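Local coordinates for protein with a SET domain within carboxy region (Cryptosporidium parvum, PDB 4LDG), which is of undetermined function but carries a SET domain related to SETD8, and so probably acts as a lysine methyltransferase on histone H4, at residues Ile136-Leu141 and Ser156-Asp161; Lys110-Pro115 and Lys160-Leu165; Lys202-Asp207 and Asn239-Phe244. One frame throughout, in Å; residues are numbered along the deposited sequence. Where two conformers were deposited one is given.

Contact 1 of 3, residues Ile136-Leu141 and Ser156-Asp161; sequences IHSCTL and SLIRKD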
loop_
_atom_site.group_PDB
_atom_site.type_symbol
_atom_site.label_atom_id
_atom_site.label_comp_id
_atom_site.label_asym_id
_atom_site.label_seq_id
_atom_site.Cartn_x
_atom_site.Cartn_y
_atom_site.Cartn_z
ATOM N N ILE A 136 -6.868 5.778 -0.500
ATOM C CA ILE A 136 -7.362 4.956 0.586
ATOM C C ILE A 136 -6.295 3.899 0.859
ATOM O O ILE A 136 -5.751 3.334 -0.087
ATOM C CB ILE A 136 -8.648 4.193 0.214
ATOM C CG1 ILE A 136 -9.673 5.086 -0.466
ATOM C CG2 ILE A 136 -9.252 3.525 1.449
ATOM C CD1 ILE A 136 -10.327 6.060 0.457
ATOM N N HIS A 137 -6.001 3.629 2.128
ATOM C CA HIS A 137 -5.057 2.549 2.489
ATOM C C HIS A 137 -5.435 1.897 3.794
ATOM O O HIS A 137 -6.236 2.427 4.564
ATOM C CB HIS A 137 -3.603 3.040 2.549
ATOM C CG HIS A 137 -3.449 4.378 3.181
ATOM N ND1 HIS A 137 -3.163 5.517 2.454
ATOM C CD2 HIS A 137 -3.588 4.776 4.468
ATOM C CE1 HIS A 137 -3.128 6.558 3.265
ATOM N NE2 HIS A 137 -3.379 6.136 4.492
ATOM N N SER A 138 -4.873 0.723 4.039
ATOM C CA SER A 138 -5.038 0.084 5.339
ATOM C C SER A 138 -4.320 0.959 6.340
ATOM O O SER A 138 -3.451 1.755 5.972
ATOM C CB SER A 138 -4.457 -1.333 5.333
ATOM O OG SER A 138 -5.317 -2.211 4.603
ATOM N N CYS A 139 -4.708 0.839 7.599
ATOM C CA CYS A 139 -4.071 1.580 8.691
ATOM C C CYS A 139 -2.802 0.798 9.073
ATOM O O CYS A 139 -2.867 -0.382 9.449
ATOM C CB CYS A 139 -5.059 1.694 9.848
ATOM S SG CYS A 139 -4.410 2.371 11.388
ATOM N N THR A 140 -1.650 1.418 8.857
ATOM C CA THR A 140 -0.371 0.849 9.274
ATOM C C THR A 140 0.404 1.783 10.210
ATOM O O THR A 140 0.091 2.967 10.317
ATOM C CB THR A 140 0.545 0.590 8.075
ATOM O OG1 THR A 140 0.915 1.835 7.493
ATOM C CG2 THR A 140 -0.130 -0.289 7.044
ATOM N N LEU A 141 1.422 1.227 10.872
ATOM C CA LEU A 141 2.379 1.996 11.676
ATOM C C LEU A 141 3.802 1.494 11.476
ATOM O O LEU A 141 4.015 0.316 11.141
ATOM C CB LEU A 141 2.026 1.882 13.154
ATOM C CG LEU A 141 0.621 2.356 13.470
ATOM C CD1 LEU A 141 0.268 1.943 14.876
ATOM C CD2 LEU A 141 0.530 3.864 13.312
ATOM N N SER A 156 -4.651 -1.849 12.615
ATOM C CA SER A 156 -5.916 -2.503 12.978
ATOM C C SER A 156 -6.098 -3.676 12.033
ATOM O O SER A 156 -5.259 -3.897 11.150
ATOM C CB SER A 156 -7.085 -1.542 12.855
ATOM O OG SER A 156 -7.141 -1.081 11.525
ATOM N N LEU A 157 -7.167 -4.439 12.217
ATOM C CA LEU A 157 -7.447 -5.593 11.353
ATOM C C LEU A 157 -7.332 -5.237 9.873
ATOM O O LEU A 157 -7.896 -4.251 9.411
ATOM C CB LEU A 157 -8.856 -6.124 11.612
ATOM C CG LEU A 157 -9.330 -7.377 10.854
ATOM C CD1 LEU A 157 -8.407 -8.585 11.016
ATOM C CD2 LEU A 157 -10.723 -7.735 11.361
ATOM N N ILE A 158 -6.567 -6.034 9.144
ATOM C CA ILE A 158 -6.550 -5.973 7.694
ATOM C C ILE A 158 -7.167 -7.284 7.219
ATOM O O ILE A 158 -6.580 -8.347 7.363
ATOM C CB ILE A 158 -5.128 -5.770 7.127
ATOM C CG1 ILE A 158 -4.558 -4.441 7.626
ATOM C CG2 ILE A 158 -5.183 -5.760 5.612
ATOM C CD1 ILE A 158 -3.072 -4.214 7.396
ATOM N N ARG A 159 -8.364 -7.198 6.664
ATOM C CA ARG A 159 -9.022 -8.378 6.151
ATOM C C ARG A 159 -8.351 -8.867 4.880
ATOM O O ARG A 159 -7.728 -8.083 4.149
ATOM C CB ARG A 159 -10.490 -8.082 5.856
ATOM C CG ARG A 159 -11.295 -7.670 7.071
ATOM C CD ARG A 159 -12.747 -8.004 6.853
ATOM N NE ARG A 159 -13.627 -7.255 7.737
ATOM C CZ ARG A 159 -13.986 -5.981 7.567
ATOM N NH1 ARG A 159 -14.816 -5.426 8.437
ATOM N NH2 ARG A 159 -13.526 -5.257 6.554
ATOM N N LYS A 160 -8.499 -10.163 4.637
ATOM C CA LYS A 160 -8.062 -10.802 3.421
ATOM C C LYS A 160 -8.547 -10.051 2.182
ATOM O O LYS A 160 -9.741 -9.719 2.082
ATOM C CB LYS A 160 -8.626 -12.221 3.380
ATOM C CG LYS A 160 -8.231 -13.055 2.167
ATOM C CD LYS A 160 -8.924 -14.421 2.236
ATOM C CE LYS A 160 -8.281 -15.434 1.302
ATOM N NZ LYS A 160 -8.225 -14.905 -0.091
ATOM N N ASP A 161 -7.619 -9.801 1.254
ATOM C CA ASP A 161 -7.876 -9.104 -0.002
ATOM C C ASP A 161 -8.037 -7.582 0.075
ATOM O O ASP A 161 -8.166 -6.937 -0.979
ATOM C CB ASP A 161 -9.060 -9.722 -0.780
ATOM C CG ASP A 161 -8.699 -11.036 -1.433
ATOM O OD1 ASP A 161 -7.527 -11.205 -1.826
ATOM O OD2 ASP A 161 -9.582 -11.917 -1.553
HETATM O O HOH W 1 -6.646 -1.489 8.132
#

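Contact 2 of 3, residues Lys110-Pro115 and Lys160-Leu165; sequences KVIHLP and KDDFVL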
loop_
_atom_site.group_PDB
_atom_site.type_symbol
_atom_site.label_atom_id
_atom_site.label_comp_id
_atom_site.label_asym_id
_atom_site.label_seq_id
_atom_site.Cartn_x
_atom_site.Cartn_y
_atom_site.Cartn_z
ATOM N N LYS A 110 -12.081 7.122 5.288
ATOM C CA LYS A 110 -11.186 6.513 4.291
ATOM C C LYS A 110 -10.740 5.107 4.722
ATOM O O LYS A 110 -9.544 4.811 4.828
ATOM C CB LYS A 110 -9.985 7.425 4.002
ATOM C CG LYS A 110 -10.345 8.882 3.690
ATOM C CD LYS A 110 -10.348 9.212 2.199
ATOM C CE LYS A 110 -9.806 10.621 1.922
ATOM N NZ LYS A 110 -8.338 10.728 2.221
ATOM N N VAL A 111 -11.725 4.262 5.013
ATOM C CA VAL A 111 -11.487 2.888 5.383
ATOM C C VAL A 111 -12.312 2.002 4.511
ATOM O O VAL A 111 -13.373 2.399 4.020
ATOM C CB VAL A 111 -11.855 2.558 6.842
ATOM C CG1 VAL A 111 -10.876 3.217 7.790
ATOM C CG2 VAL A 111 -13.279 2.988 7.169
ATOM N N ILE A 112 -11.820 0.787 4.347
ATOM C CA ILE A 112 -12.546 -0.252 3.670
ATOM C C ILE A 112 -13.439 -0.874 4.741
ATOM O O ILE A 112 -12.955 -1.574 5.629
ATOM C CB ILE A 112 -11.626 -1.285 3.029
ATOM C CG1 ILE A 112 -10.717 -0.617 2.023
ATOM C CG2 ILE A 112 -12.452 -2.348 2.302
ATOM C CD1 ILE A 112 -9.773 -1.618 1.351
ATOM N N HIS A 113 -14.734 -0.574 4.638
ATOM C CA HIS A 113 -15.724 -0.908 5.651
ATOM C C HIS A 113 -16.253 -2.327 5.500
ATOM O O HIS A 113 -16.511 -2.977 6.505
ATOM C CB HIS A 113 -16.874 0.100 5.555
ATOM C CG HIS A 113 -18.044 -0.216 6.419
ATOM N ND1 HIS A 113 -17.992 -0.148 7.796
ATOM C CD2 HIS A 113 -19.309 -0.573 6.107
ATOM C CE1 HIS A 113 -19.167 -0.477 8.294
ATOM N NE2 HIS A 113 -19.981 -0.743 7.291
ATOM N N LEU A 114 -16.442 -2.800 4.257
ATOM C CA LEU A 114 -16.950 -4.157 4.021
ATOM C C LEU A 114 -15.835 -5.086 3.553
ATOM O O LEU A 114 -14.933 -4.651 2.878
ATOM C CB LEU A 114 -18.037 -4.154 2.949
ATOM C CG LEU A 114 -19.378 -3.484 3.248
ATOM C CD1 LEU A 114 -20.245 -3.449 1.990
ATOM C CD2 LEU A 114 -20.098 -4.212 4.379
ATOM N N PRO A 115 -15.912 -6.385 3.888
ATOM C CA PRO A 115 -15.001 -7.352 3.276
ATOM C C PRO A 115 -15.145 -7.310 1.777
ATOM O O PRO A 115 -16.230 -7.024 1.287
ATOM C CB PRO A 115 -15.520 -8.701 3.786
ATOM C CG PRO A 115 -16.279 -8.391 5.025
ATOM C CD PRO A 115 -16.879 -7.033 4.796
ATOM N N LYS A 160 -8.499 -10.163 4.637
ATOM C CA LYS A 160 -8.062 -10.802 3.421
ATOM C C LYS A 160 -8.547 -10.051 2.182
ATOM O O LYS A 160 -9.741 -9.719 2.082
ATOM C CB LYS A 160 -8.626 -12.221 3.380
ATOM C CG LYS A 160 -8.231 -13.055 2.167
ATOM C CD LYS A 160 -8.924 -14.421 2.236
ATOM C CE LYS A 160 -8.281 -15.434 1.302
ATOM N NZ LYS A 160 -8.225 -14.905 -0.091
ATOM N N ASP A 161 -7.619 -9.801 1.254
ATOM C CA ASP A 161 -7.876 -9.104 -0.002
ATOM C C ASP A 161 -8.037 -7.582 0.075
ATOM O O ASP A 161 -8.166 -6.937 -0.979
ATOM C CB ASP A 161 -9.060 -9.722 -0.780
ATOM C CG ASP A 161 -8.699 -11.036 -1.433
ATOM O OD1 ASP A 161 -7.527 -11.205 -1.826
ATOM O OD2 ASP A 161 -9.582 -11.917 -1.553
ATOM N N ASP A 162 -8.017 -7.008 1.280
ATOM C CA ASP A 162 -8.002 -5.556 1.398
ATOM C C ASP A 162 -6.823 -5.011 0.618
ATOM O O ASP A 162 -5.784 -5.697 0.457
ATOM C CB ASP A 162 -7.878 -5.071 2.842
ATOM C CG ASP A 162 -9.192 -5.127 3.616
ATOM O OD1 ASP A 162 -10.259 -5.532 3.055
ATOM O OD2 ASP A 162 -9.155 -4.747 4.816
ATOM N N PHE A 163 -7.033 -3.810 0.081
ATOM C CA PHE A 163 -5.963 -2.928 -0.389
ATOM C C PHE A 163 -5.121 -2.584 0.824
ATOM O O PHE A 163 -5.659 -2.088 1.816
ATOM C CB PHE A 163 -6.541 -1.655 -1.014
ATOM C CG PHE A 163 -5.515 -0.779 -1.691
ATOM C CD1 PHE A 163 -5.195 -0.973 -3.024
ATOM C CD2 PHE A 163 -4.886 0.253 -0.995
ATOM C CE1 PHE A 163 -4.236 -0.179 -3.652
ATOM C CE2 PHE A 163 -3.925 1.059 -1.604
ATOM C CZ PHE A 163 -3.585 0.829 -2.931
ATOM N N VAL A 164 -3.803 -2.819 0.768
ATOM C CA VAL A 164 -2.953 -2.445 1.916
ATOM C C VAL A 164 -2.292 -1.078 1.702
ATOM O O VAL A 164 -2.599 -0.096 2.400
ATOM C CB VAL A 164 -1.973 -3.583 2.240
ATOM C CG1 VAL A 164 -1.043 -3.227 3.391
ATOM C CG2 VAL A 164 -2.756 -4.844 2.591
ATOM N N LEU A 165 -1.416 -0.995 0.709
ATOM C CA LEU A 165 -0.650 0.229 0.453
ATOM C C LEU A 165 -0.213 0.197 -0.978
ATOM O O LEU A 165 -0.014 -0.898 -1.549
ATOM C CB LEU A 165 0.632 0.251 1.293
ATOM C CG LEU A 165 0.568 0.470 2.799
ATOM C CD1 LEU A 165 1.925 0.128 3.410
ATOM C CD2 LEU A 165 0.163 1.897 3.156
HETATM O O HOH W 2 -12.469 -5.211 4.115
#

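Contact 3 of 3, residues Lys202-Asp207 and Asn239-Phe244; sequences KNYCID and NTPRLF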
loop_
_atom_site.group_PDB
_atom_site.type_symbol
_atom_site.label_atom_id
_atom_site.label_comp_id
_atom_site.label_asym_id
_atom_site.label_seq_id
_atom_site.Cartn_x
_atom_site.Cartn_y
_atom_site.Cartn_z
ATOM N N LYS A 202 5.707 -5.142 -20.451
ATOM C CA LYS A 202 6.806 -4.171 -20.372
ATOM C C LYS A 202 7.537 -4.262 -19.018
ATOM O O LYS A 202 6.937 -4.608 -18.009
ATOM C CB LYS A 202 6.248 -2.764 -20.600
ATOM C CG LYS A 202 7.275 -1.648 -20.675
ATOM C CD LYS A 202 6.628 -0.327 -21.096
ATOM C CE LYS A 202 7.660 0.729 -21.499
ATOM N NZ LYS A 202 8.769 0.922 -20.509
ATOM N N ASN A 203 8.835 -3.975 -19.015
ATOM C CA ASN A 203 9.632 -3.992 -17.802
ATOM C C ASN A 203 9.682 -2.623 -17.180
ATOM O O ASN A 203 9.915 -1.633 -17.865
ATOM C CB ASN A 203 11.059 -4.446 -18.090
ATOM C CG ASN A 203 11.126 -5.884 -18.567
ATOM O OD1 ASN A 203 10.422 -6.765 -18.057
ATOM N ND2 ASN A 203 11.960 -6.124 -19.557
ATOM N N TYR A 204 9.449 -2.566 -15.873
ATOM C CA TYR A 204 9.464 -1.304 -15.157
ATOM C C TYR A 204 10.327 -1.430 -13.910
ATOM O O TYR A 204 10.700 -2.533 -13.484
ATOM C CB TYR A 204 8.050 -0.894 -14.739
ATOM C CG TYR A 204 7.039 -0.599 -15.862
ATOM C CD1 TYR A 204 6.861 0.684 -16.346
ATOM C CD2 TYR A 204 6.230 -1.596 -16.374
ATOM C CE1 TYR A 204 5.920 0.970 -17.339
ATOM C CE2 TYR A 204 5.288 -1.330 -17.359
ATOM C CZ TYR A 204 5.132 -0.046 -17.844
ATOM O OH TYR A 204 4.188 0.210 -18.828
ATOM N N CYS A 205 10.659 -0.285 -13.340
ATOM C CA CYS A 205 11.258 -0.255 -12.042
ATOM C C CYS A 205 10.658 0.905 -11.255
ATOM O O CYS A 205 10.537 2.002 -11.781
ATOM C CB CYS A 205 12.769 -0.093 -12.148
ATOM S SG CYS A 205 13.563 -0.125 -10.519
ATOM N N ILE A 206 10.268 0.656 -10.005
ATOM C CA ILE A 206 9.891 1.736 -9.124
ATOM C C ILE A 206 11.012 1.971 -8.143
ATOM O O ILE A 206 11.342 1.089 -7.335
ATOM C CB ILE A 206 8.576 1.475 -8.393
ATOM C CG1 ILE A 206 7.405 1.555 -9.383
ATOM C CG2 ILE A 206 8.346 2.538 -7.329
ATOM C CD1 ILE A 206 6.166 0.798 -8.946
ATOM N N ASP A 207 11.604 3.165 -8.233
ATOM C CA ASP A 207 12.661 3.584 -7.328
ATOM C C ASP A 207 12.076 4.399 -6.182
ATOM O O ASP A 207 11.759 5.556 -6.367
ATOM C CB ASP A 207 13.724 4.426 -8.058
ATOM C CG ASP A 207 14.884 4.782 -7.154
ATOM O OD1 ASP A 207 14.886 4.265 -6.022
ATOM O OD2 ASP A 207 15.777 5.585 -7.546
ATOM N N ASN A 239 -2.372 4.769 -18.430
ATOM C CA ASN A 239 -1.169 4.342 -19.157
ATOM C C ASN A 239 0.054 4.001 -18.308
ATOM O O ASN A 239 1.121 3.701 -18.836
ATOM C CB ASN A 239 -0.807 5.372 -20.223
ATOM C CG ASN A 239 -1.550 5.128 -21.513
ATOM O OD1 ASN A 239 -2.758 5.337 -21.590
ATOM N ND2 ASN A 239 -0.839 4.641 -22.522
ATOM N N THR A 240 -0.145 4.015 -16.998
ATOM C CA THR A 240 0.912 3.969 -15.989
ATOM C C THR A 240 0.622 2.812 -15.018
ATOM O O THR A 240 -0.479 2.720 -14.444
ATOM C CB THR A 240 0.885 5.289 -15.218
ATOM O OG1 THR A 240 1.333 6.322 -16.091
ATOM C CG2 THR A 240 1.771 5.265 -13.974
ATOM N N PRO A 241 1.578 1.894 -14.858
ATOM C CA PRO A 241 1.332 0.831 -13.898
ATOM C C PRO A 241 1.375 1.406 -12.512
ATOM O O PRO A 241 2.233 2.227 -12.238
ATOM C CB PRO A 241 2.517 -0.104 -14.100
ATOM C CG PRO A 241 3.616 0.790 -14.569
ATOM C CD PRO A 241 2.936 1.826 -15.427
ATOM N N ARG A 242 0.437 0.984 -11.669
ATOM C CA ARG A 242 0.399 1.311 -10.252
ATOM C C ARG A 242 0.499 0.012 -9.485
ATOM O O ARG A 242 -0.400 -0.875 -9.596
ATOM C CB ARG A 242 -0.912 2.007 -9.888
ATOM C CG ARG A 242 -1.265 3.159 -10.827
ATOM C CD ARG A 242 -0.283 4.310 -10.708
ATOM N NE ARG A 242 -0.426 4.918 -9.387
ATOM C CZ ARG A 242 -1.207 5.955 -9.101
ATOM N NH1 ARG A 242 -1.947 6.552 -10.046
ATOM N NH2 ARG A 242 -1.272 6.392 -7.856
ATOM N N LEU A 243 1.563 -0.090 -8.681
ATOM C CA LEU A 243 1.890 -1.327 -7.986
ATOM C C LEU A 243 1.450 -1.187 -6.535
ATOM O O LEU A 243 1.757 -0.169 -5.873
ATOM C CB LEU A 243 3.405 -1.575 -8.078
ATOM C CG LEU A 243 4.075 -2.767 -7.360
ATOM C CD1 LEU A 243 3.648 -4.096 -7.978
ATOM C CD2 LEU A 243 5.588 -2.618 -7.421
ATOM N N PHE A 244 0.749 -2.212 -6.039
ATOM C CA PHE A 244 0.192 -2.171 -4.696
ATOM C C PHE A 244 0.144 -3.526 -4.036
ATOM O O PHE A 244 0.196 -4.597 -4.708
ATOM C CB PHE A 244 -1.227 -1.523 -4.668
ATOM C CG PHE A 244 -2.292 -2.279 -5.452
ATOM C CD1 PHE A 244 -3.218 -3.080 -4.814
ATOM C CD2 PHE A 244 -2.366 -2.171 -6.823
ATOM C CE1 PHE A 244 -4.187 -3.770 -5.539
ATOM C CE2 PHE A 244 -3.321 -2.857 -7.555
ATOM C CZ PHE A 244 -4.234 -3.653 -6.918
#

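Contact 1 of 3, residues Ile136-Leu141 and Ser156-Asp161
Ser138 and Ile158 make the main side-chain contact where the two ends of a beta hairpin in the SET domain region come together: residues 136-141 lead into strand 140-143, and residues 156-161 form the loop that runs from its antiparallel partner, strand 151-154, to strand 163-166. The apolar part is small and lies between buried residues. Ser138 and Ile158 both aim their side chains across the gap. Ile158 holds CG1 anti to its carbonyl carbon (chi1 -62°) and CG2 anti to its backbone N, and both branches come up to the serine from the same side: CG2 lies 3.7 Å from Ser138 OG, while CD1 at the end of the longer branch lies 3.8 Å from Ser138 CB. The hydroxyl merely packs against the isoleucine here, for its polar partner is the carbonyl O of Phe163, to which Ser138 OG is hydrogen-bonded. A second touch lies on the hairpin side, where Cys139 CB meets Ser156 OG at 3.9 Å. Around this end, helix 15-36 adds Leu27 against Cys139 and Phe34 against Ser156.

The polar part of the contact runs through water, with no direct hydrogen bond between the two segments. The hairpin pairing ends at Cys139 with Gly155; past it, residues 156-161 are held from elsewhere, Ile158 by backbone bonding to Ile251 and Lys160 N by Asp250 OD1. One water bridges the backbones: it accepts from Cys139 N at 3.1 Å and donates to Leu157 O at 3.3 Å, with a weak third link to Ser156 OG at 3.5 Å.

Contact 2 of 3, residues Lys110-Pro115 and Lys160-Leu165
Strand 111-112, the second strand of a short antiparallel pair with 105-106, meets the start of SET-domain strand 163-166 through the side chain of Ile112. This isoleucine points toward the other segment and uses both of its branches. The longer one, extended with chi2 at 180°, carries CD1 to the backbone of Phe163, 3.7 Å from its N, and packs it 4.0 Å from Phe163 CB; the two side chains cross at about a right angle. The phenyl ring lies off to the far side and packs on Tyr128, Cys131 and Ile132 of helix 121-134. The shorter branch meets a charged group instead: CG2 lies 3.9 Å from Asp162 OD1, and the two side chains run antiparallel alongside each other.

The element that presents Ile112 starts with a G1 beta bulge, in which Lys110 and Val111 are both opposite Asp106, and beyond the strand the backbone of His113 and Leu114 is bonded to Thr104. Asp162 sits at the entry to strand 163-166, where its backbone is bonded to Ser247. Its carboxylate is buried and reaches two ways: OD2 takes a weak hydrogen bond from Arg159 N, and OD1 lies 2.5 Å from a water. That water is also 2.8 Å from Leu114 O, so it sits between the aspartate and the carbonyl just ahead of Pro115.

Contact 3 of 3, residues Lys202-Asp207 and Asn239-Phe244
Tyr204 and Pro241 form the tight part of this contact between strand 202-207 and strand 240-247, which belong to two different three-stranded sheets. The proline comes in over one face of the tyrosine ring, the two side chains meeting from opposite directions. Pro241 CG stands 3.5 Å from the ring centroid and only 8° off the ring normal, a nearly central CH-pi contact. Neighbouring Pro241 CD is shifted toward the phenol end, 3.6 Å from Tyr204 CE1. In Tyr204, chi1 of -64° carries the ring across the gap, and chi2 near -93° turns its face to the proline.

Two residues further along each strand the packing narrows to a single methyl. Ile206 CD1 reaches Leu243, 3.7 Å from CB and 3.8 Å from CD2, the two side chains crossing obliquely. Around these buried pairs Leu171 touches Tyr204, Ile206 and Pro241, while Val234 lies against both Pro241 and Leu243.

The outer side of strand 240-247 is looser: Thr240 and Arg242 point away from strand 202-207 and are partly exposed, and the arginine makes a salt bridge through NE with Glu166 OE2. At the loose end of the contact Asn239 is exposed and was modelled in two conformers, and Lys202 is poorly ordered. With CA atoms 8.5 Å apart at Tyr204 and Pro241 and no hydrogen bond across, the strands meet through side chains alone, as expected where small beta sheets pack together in the SET fold.

Overall arrangement
From the N terminus, residues 110-115 come first, then 136-141, and both wait for the stretch around 156-165. Contact 1 closes a short loop of 14 residues holding the 140-143/151-154 hairpin; contact 2 closes a longer one that also takes in helix 121-134, so contact 1 lies largely within it, the two sharing Lys160 and Asp161. Their centres are 6 Å apart, and Ser138 N bonds to Val164 O between them. Contact 3 opens later and closes its own loop on the opposite side of the chain's centre, its centre about 22 Å from the centres of contacts 1 and 2. Strands 163-166 and 240-247, neighbours in one sheet, link it to contact 2, with Phe163 packing on Phe244.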